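Local coordinates for protein aminoglycoside N(3)-acetyltransferase (Streptomyces griseus, PDB 7LAP) that probably confers aminoglycoside resistance by transferring an acetyl group from acetyl-CoA to the 3-amino group of the antibiotic, at residues B[43-48]-B[177-182]; B[49-54]-B[264-269]. One frame throughout, in Å; residues are numbered along the deposited sequence. Where two conformers were deposited one is given.

Contact 1: B[43-48]-B[177-182]; sequences MFHTRL and VLLLGA
L178 N donates to M43 O at 2.8 Å, and three further backbone bonds continue the ladder: H45 N to L178 O, L180 N to H45 O, and R47 N to L180 O. H45 is gripped through both its N-H and its carbonyl, the latter bond short at 2.7 Å from H45 O to L180 N and nearly straight at 168°. L178 O, already the acceptor of H45 N, also takes a CA-H...O contact from F44 CA at 3.2 Å. On one side of the pair F44 CB rests 3.9 Å from L178 CB, and T46 and L180 lie side by side. On the other side H45 runs alongside L179: chi1 of -60° sets H45 CG beside its backbone N and opposite the carbonyl carbon, and L179 CD2 comes obliquely to the ring, 3.7 Å from H45 ND1. That nitrogen is buried and has no polar partner. Strands 41-46 and 176-180 are parallel neighbours in the middle of the mixed sheet, their short axes 13° apart. Past the strand ends, G181 turns the chain with a positive phi, and A182 CB packs 3.5 Å from H45 O, while R47 CB meets G181 O. In the next shell T188 OG1 holds H45 NE2 by a weak hydrogen bond and T186 touches both H45 and L179. Helix 120-126 packs its L121 on F44 and T46, and V61 of helix 58-69 touches L180.

Contact 2: B[49-54]-B[264-269]; sequences SAIGYV and GAARSR
A single hydrogen bond joins the two segments, from A265 N to I51 O at 2.8 Å. Its N-H points almost straight at the oxygen, 173°, but reaches it from the side of the C=O bond, with the donor tilted 30° from the carbonyl plane. The carbonyl of A50 also faces the 265-266 peptide, yet A266 N, 3.2 Å from A50 O, is too badly angled to count as a bond. R17 NE supplies a hydrogen bond to A50 O instead.

The apolar packing centres on A266, whose methyl points toward the short helix. A266 CB sits 3.7 Å from I51 CG1 and 3.6 Å from I51 N, with A50 CB on it at 3.9 Å. The I51 side chain leads away from the strand at its first bond; chi1 of -59° sets CG1 beside its own backbone N, where it borders the A266 methyl. I51 CG2 meets the backbone of G264, 4.1 Å from G264 CA. The methyl of A265 lies against the carbonyls, 3.6 Å from both A50 O and I51 O.

Within the strand S268 OG donates to A266 O from above the carbonyl plane. G52, with positive phi, ends the helical turn directly after I51.

The contact sets helix 48-51 against the beta hairpin of strands 259-263 and 266-272, where the backbone angles of G264 and A265 fit a type II' turn with the positive phi at the glycine. D30 accepts the G264 amide hydrogen, R17 of helix 7-18 touches A265, and L180 of strand 176-180 packs against both I51 and S268.

How the contacts relate
From the N terminus, strand 41-46 passes almost at once into helix 48-51, so the first segments of both contacts are consecutive. Contact 1 closes a loop of 128 intervening residues when the chain returns as strand 176-180. Contact 2 closes a longer one, spanning 209 residues, at the start of strand 266-272. The segments alternate, so the loops cross rather than nest. Strands 176-180 and 266-272 are antiparallel neighbours in one sheet, where L179 N probably bonds to R269 O and S268 packs against L179. With centres 10 Å apart, contact 1 pairs two central strands, and contact 2 ties the helical turn after the first of them to the hairpin that includes the outermost strand 259-263.

Contact 1: B[43-48]-B[177-182]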
loop_
_atom_site.group_PDB
_atom_site.type_symbol
_atom_site.label_atom_id
_atom_site.label_comp_id
_atom_site.label_asym_id
_atom_site.label_seq_id
_atom_site.Cartn_x
_atom_site.Cartn_y
_atom_site.Cartn_z
ATOM N N MET B 43 0.305 -20.111 5.777
ATOM C CA MET B 43 0.187 -19.178 4.666
ATOM C C MET B 43 -1.261 -18.681 4.588
ATOM O O MET B 43 -2.194 -19.481 4.622
ATOM C CB MET B 43 0.580 -19.890 3.374
ATOM C CG MET B 43 0.461 -19.043 2.147
ATOM S SD MET B 43 1.181 -19.928 0.749
ATOM C CE MET B 43 1.438 -18.512 -0.334
ATOM N N PHE B 44 -1.463 -17.372 4.494
ATOM C CA PHE B 44 -2.826 -16.889 4.605
ATOM C C PHE B 44 -3.128 -15.862 3.523
ATOM O O PHE B 44 -2.264 -15.072 3.131
ATOM C CB PHE B 44 -3.112 -16.371 6.025
ATOM C CG PHE B 44 -2.411 -15.088 6.395
ATOM C CD1 PHE B 44 -1.069 -15.068 6.722
ATOM C CD2 PHE B 44 -3.133 -13.905 6.458
ATOM C CE1 PHE B 44 -0.449 -13.863 7.076
ATOM C CE2 PHE B 44 -2.534 -12.712 6.809
ATOM C CZ PHE B 44 -1.181 -12.687 7.103
ATOM N N HIS B 45 -4.353 -15.966 2.997
ATOM C CA HIS B 45 -4.951 -15.099 1.996
ATOM C C HIS B 45 -6.150 -14.407 2.630
ATOM O O HIS B 45 -6.981 -15.069 3.268
ATOM C CB HIS B 45 -5.416 -15.938 0.799
ATOM C CG HIS B 45 -4.294 -16.687 0.147
ATOM N ND1 HIS B 45 -3.907 -17.959 0.538
ATOM C CD2 HIS B 45 -3.437 -16.316 -0.836
ATOM C CE1 HIS B 45 -2.874 -18.344 -0.198
ATOM N NE2 HIS B 45 -2.569 -17.366 -1.033
ATOM N N THR B 46 -6.255 -13.094 2.446
ATOM C CA THR B 46 -7.153 -12.278 3.255
ATOM C C THR B 46 -8.011 -11.391 2.368
ATOM O O THR B 46 -7.502 -10.728 1.452
ATOM C CB THR B 46 -6.383 -11.399 4.239
ATOM O OG1 THR B 46 -5.427 -12.191 4.934
ATOM C CG2 THR B 46 -7.381 -10.746 5.269
ATOM N N ARG B 47 -9.303 -11.335 2.673
ATOM C CA ARG B 47 -10.166 -10.279 2.148
ATOM C C ARG B 47 -10.600 -9.485 3.379
ATOM O O ARG B 47 -11.538 -9.852 4.092
ATOM C CB ARG B 47 -11.319 -10.870 1.338
ATOM C CG ARG B 47 -12.236 -9.844 0.725
ATOM C CD ARG B 47 -13.002 -10.438 -0.468
ATOM N NE ARG B 47 -12.090 -10.638 -1.586
ATOM C CZ ARG B 47 -12.426 -11.246 -2.715
ATOM N NH1 ARG B 47 -13.653 -11.721 -2.861
ATOM N NH2 ARG B 47 -11.535 -11.390 -3.678
ATOM N N LEU B 48 -9.869 -8.403 3.647
ATOM C CA LEU B 48 -9.962 -7.746 4.942
ATOM C C LEU B 48 -11.374 -7.236 5.233
ATOM O O LEU B 48 -11.862 -7.381 6.353
ATOM C CB LEU B 48 -8.943 -6.602 5.009
ATOM C CG LEU B 48 -8.938 -5.703 6.250
ATOM C CD1 LEU B 48 -8.606 -6.505 7.545
ATOM C CD2 LEU B 48 -7.897 -4.573 6.060
ATOM N N VAL B 177 -2.680 -23.693 5.236
ATOM C CA VAL B 177 -3.183 -22.601 4.402
ATOM C C VAL B 177 -4.487 -22.103 5.010
ATOM O O VAL B 177 -5.402 -22.894 5.273
ATOM C CB VAL B 177 -3.383 -23.042 2.937
ATOM C CG1 VAL B 177 -3.914 -21.887 2.107
ATOM C CG2 VAL B 177 -2.038 -23.512 2.367
ATOM N N LEU B 178 -4.561 -20.795 5.245
ATOM C CA LEU B 178 -5.758 -20.144 5.767
ATOM C C LEU B 178 -6.335 -19.206 4.703
ATOM O O LEU B 178 -5.641 -18.303 4.221
ATOM C CB LEU B 178 -5.400 -19.388 7.047
ATOM C CG LEU B 178 -6.515 -18.487 7.586
ATOM C CD1 LEU B 178 -7.651 -19.328 8.127
ATOM C CD2 LEU B 178 -5.929 -17.573 8.668
ATOM N N LEU B 179 -7.592 -19.445 4.300
ATOM C CA LEU B 179 -8.347 -18.456 3.535
ATOM C C LEU B 179 -9.174 -17.664 4.524
ATOM O O LEU B 179 -10.093 -18.205 5.145
ATOM C CB LEU B 179 -9.243 -19.121 2.497
ATOM C CG LEU B 179 -8.493 -20.111 1.608
ATOM C CD1 LEU B 179 -9.518 -20.739 0.602
ATOM C CD2 LEU B 179 -7.277 -19.484 0.916
ATOM N N LEU B 180 -8.866 -16.380 4.661
ATOM C CA LEU B 180 -9.476 -15.517 5.667
ATOM C C LEU B 180 -10.406 -14.537 4.936
ATOM O O LEU B 180 -10.046 -13.404 4.596
ATOM C CB LEU B 180 -8.346 -14.860 6.481
ATOM C CG LEU B 180 -8.677 -13.921 7.648
ATOM C CD1 LEU B 180 -9.675 -14.511 8.557
ATOM C CD2 LEU B 180 -7.440 -13.454 8.431
ATOM N N GLY B 181 -11.625 -15.007 4.664
ATOM C CA GLY B 181 -12.541 -14.305 3.807
ATOM C C GLY B 181 -12.184 -14.350 2.346
ATOM O O GLY B 181 -12.973 -13.896 1.534
ATOM N N ALA B 182 -10.993 -14.813 1.992
ATOM C CA ALA B 182 -10.593 -14.901 0.597
ATOM C C ALA B 182 -11.313 -16.066 -0.077
ATOM O O ALA B 182 -11.534 -17.116 0.549
ATOM C CB ALA B 182 -9.071 -15.114 0.478
#

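Contact 2: B[49-54]-B[264-269]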
loop_
_atom_site.group_PDB
_atom_site.type_symbol
_atom_site.label_atom_id
_atom_site.label_comp_id
_atom_site.label_asym_id
_atom_site.label_seq_id
_atom_site.Cartn_x
_atom_site.Cartn_y
_atom_site.Cartn_z
ATOM N N SER B 49 -12.045 -6.623 4.257
ATOM C CA SER B 49 -13.382 -6.094 4.532
ATOM C C SER B 49 -14.396 -7.190 4.847
ATOM O O SER B 49 -15.427 -6.911 5.467
ATOM C CB SER B 49 -13.879 -5.274 3.337
ATOM O OG SER B 49 -13.019 -4.174 3.148
ATOM N N ALA B 50 -14.156 -8.422 4.389
ATOM C CA ALA B 50 -15.071 -9.521 4.699
ATOM C C ALA B 50 -15.124 -9.781 6.197
ATOM O O ALA B 50 -16.150 -10.229 6.712
ATOM C CB ALA B 50 -14.629 -10.806 3.977
ATOM N N ILE B 51 -14.022 -9.523 6.907
ATOM C CA ILE B 51 -14.009 -9.692 8.360
ATOM C C ILE B 51 -14.969 -8.711 9.024
ATOM O O ILE B 51 -15.619 -9.040 10.020
ATOM C CB ILE B 51 -12.574 -9.528 8.902
ATOM C CG1 ILE B 51 -11.643 -10.550 8.256
ATOM C CG2 ILE B 51 -12.526 -9.678 10.431
ATOM C CD1 ILE B 51 -10.104 -10.364 8.622
ATOM N N GLY B 52 -15.084 -7.501 8.477
ATOM C CA GLY B 52 -15.863 -6.440 9.079
ATOM C C GLY B 52 -14.977 -5.244 9.369
ATOM O O GLY B 52 -13.914 -5.080 8.750
ATOM N N TYR B 53 -15.384 -4.459 10.366
ATOM C CA TYR B 53 -14.586 -3.286 10.750
ATOM C C TYR B 53 -13.501 -3.758 11.708
ATOM O O TYR B 53 -13.775 -4.070 12.872
ATOM C CB TYR B 53 -15.461 -2.189 11.376
ATOM C CG TYR B 53 -14.567 -1.038 11.793
ATOM C CD1 TYR B 53 -14.130 -0.090 10.872
ATOM C CD2 TYR B 53 -14.094 -0.947 13.099
ATOM C CE1 TYR B 53 -13.245 0.952 11.265
ATOM C CE2 TYR B 53 -13.218 0.063 13.487
ATOM C CZ TYR B 53 -12.792 1.011 12.582
ATOM O OH TYR B 53 -11.893 1.997 13.031
ATOM N N VAL B 54 -12.259 -3.852 11.233
ATOM C CA VAL B 54 -11.182 -4.376 12.058
ATOM C C VAL B 54 -10.467 -3.194 12.709
ATOM O O VAL B 54 -9.894 -2.347 12.017
ATOM C CB VAL B 54 -10.207 -5.246 11.254
ATOM C CG1 VAL B 54 -8.986 -5.624 12.151
ATOM C CG2 VAL B 54 -10.894 -6.520 10.774
ATOM N N GLY B 264 -14.433 -13.119 12.540
ATOM C CA GLY B 264 -15.280 -11.938 12.359
ATOM C C GLY B 264 -16.473 -12.326 11.507
ATOM O O GLY B 264 -17.035 -13.406 11.688
ATOM N N ALA B 265 -16.828 -11.501 10.508
ATOM C CA ALA B 265 -17.870 -11.918 9.571
ATOM C C ALA B 265 -17.326 -12.632 8.317
ATOM O O ALA B 265 -18.061 -12.799 7.343
ATOM C CB ALA B 265 -18.710 -10.711 9.155
ATOM N N ALA B 266 -16.063 -13.028 8.305
ATOM C CA ALA B 266 -15.413 -13.562 7.103
ATOM C C ALA B 266 -15.519 -15.082 7.107
ATOM O O ALA B 266 -15.052 -15.738 8.054
ATOM C CB ALA B 266 -13.933 -13.166 7.049
ATOM N N ARG B 267 -16.165 -15.623 6.081
ATOM C CA ARG B 267 -16.116 -17.056 5.827
ATOM C C ARG B 267 -14.669 -17.478 5.622
ATOM O O ARG B 267 -13.986 -16.946 4.739
ATOM C CB ARG B 267 -16.956 -17.394 4.592
ATOM C CG ARG B 267 -17.252 -18.884 4.422
ATOM C CD ARG B 267 -18.279 -19.070 3.320
ATOM N NE ARG B 267 -19.583 -18.500 3.665
ATOM C CZ ARG B 267 -20.514 -19.157 4.341
ATOM N NH1 ARG B 267 -20.268 -20.396 4.734
ATOM N NH2 ARG B 267 -21.689 -18.591 4.620
ATOM N N SER B 268 -14.192 -18.418 6.456
ATOM C CA SER B 268 -12.773 -18.762 6.503
ATOM C C SER B 268 -12.580 -20.263 6.395
ATOM O O SER B 268 -13.447 -21.038 6.799
ATOM C CB SER B 268 -12.139 -18.231 7.779
ATOM O OG SER B 268 -12.273 -16.808 7.739
ATOM N N ARG B 269 -11.437 -20.667 5.848
ATOM C CA ARG B 269 -11.137 -22.079 5.662
ATOM C C ARG B 269 -9.682 -22.344 5.994
ATOM O O ARG B 269 -8.796 -21.628 5.525
ATOM C CB ARG B 269 -11.396 -22.551 4.218
ATOM C CG ARG B 269 -12.879 -22.666 3.871
ATOM C CD ARG B 269 -13.259 -21.550 2.945
ATOM N NE ARG B 269 -14.509 -21.833 2.217
ATOM C CZ ARG B 269 -14.989 -21.039 1.267
ATOM N NH1 ARG B 269 -14.304 -19.944 0.931
ATOM N NH2 ARG B 269 -16.132 -21.339 0.660
#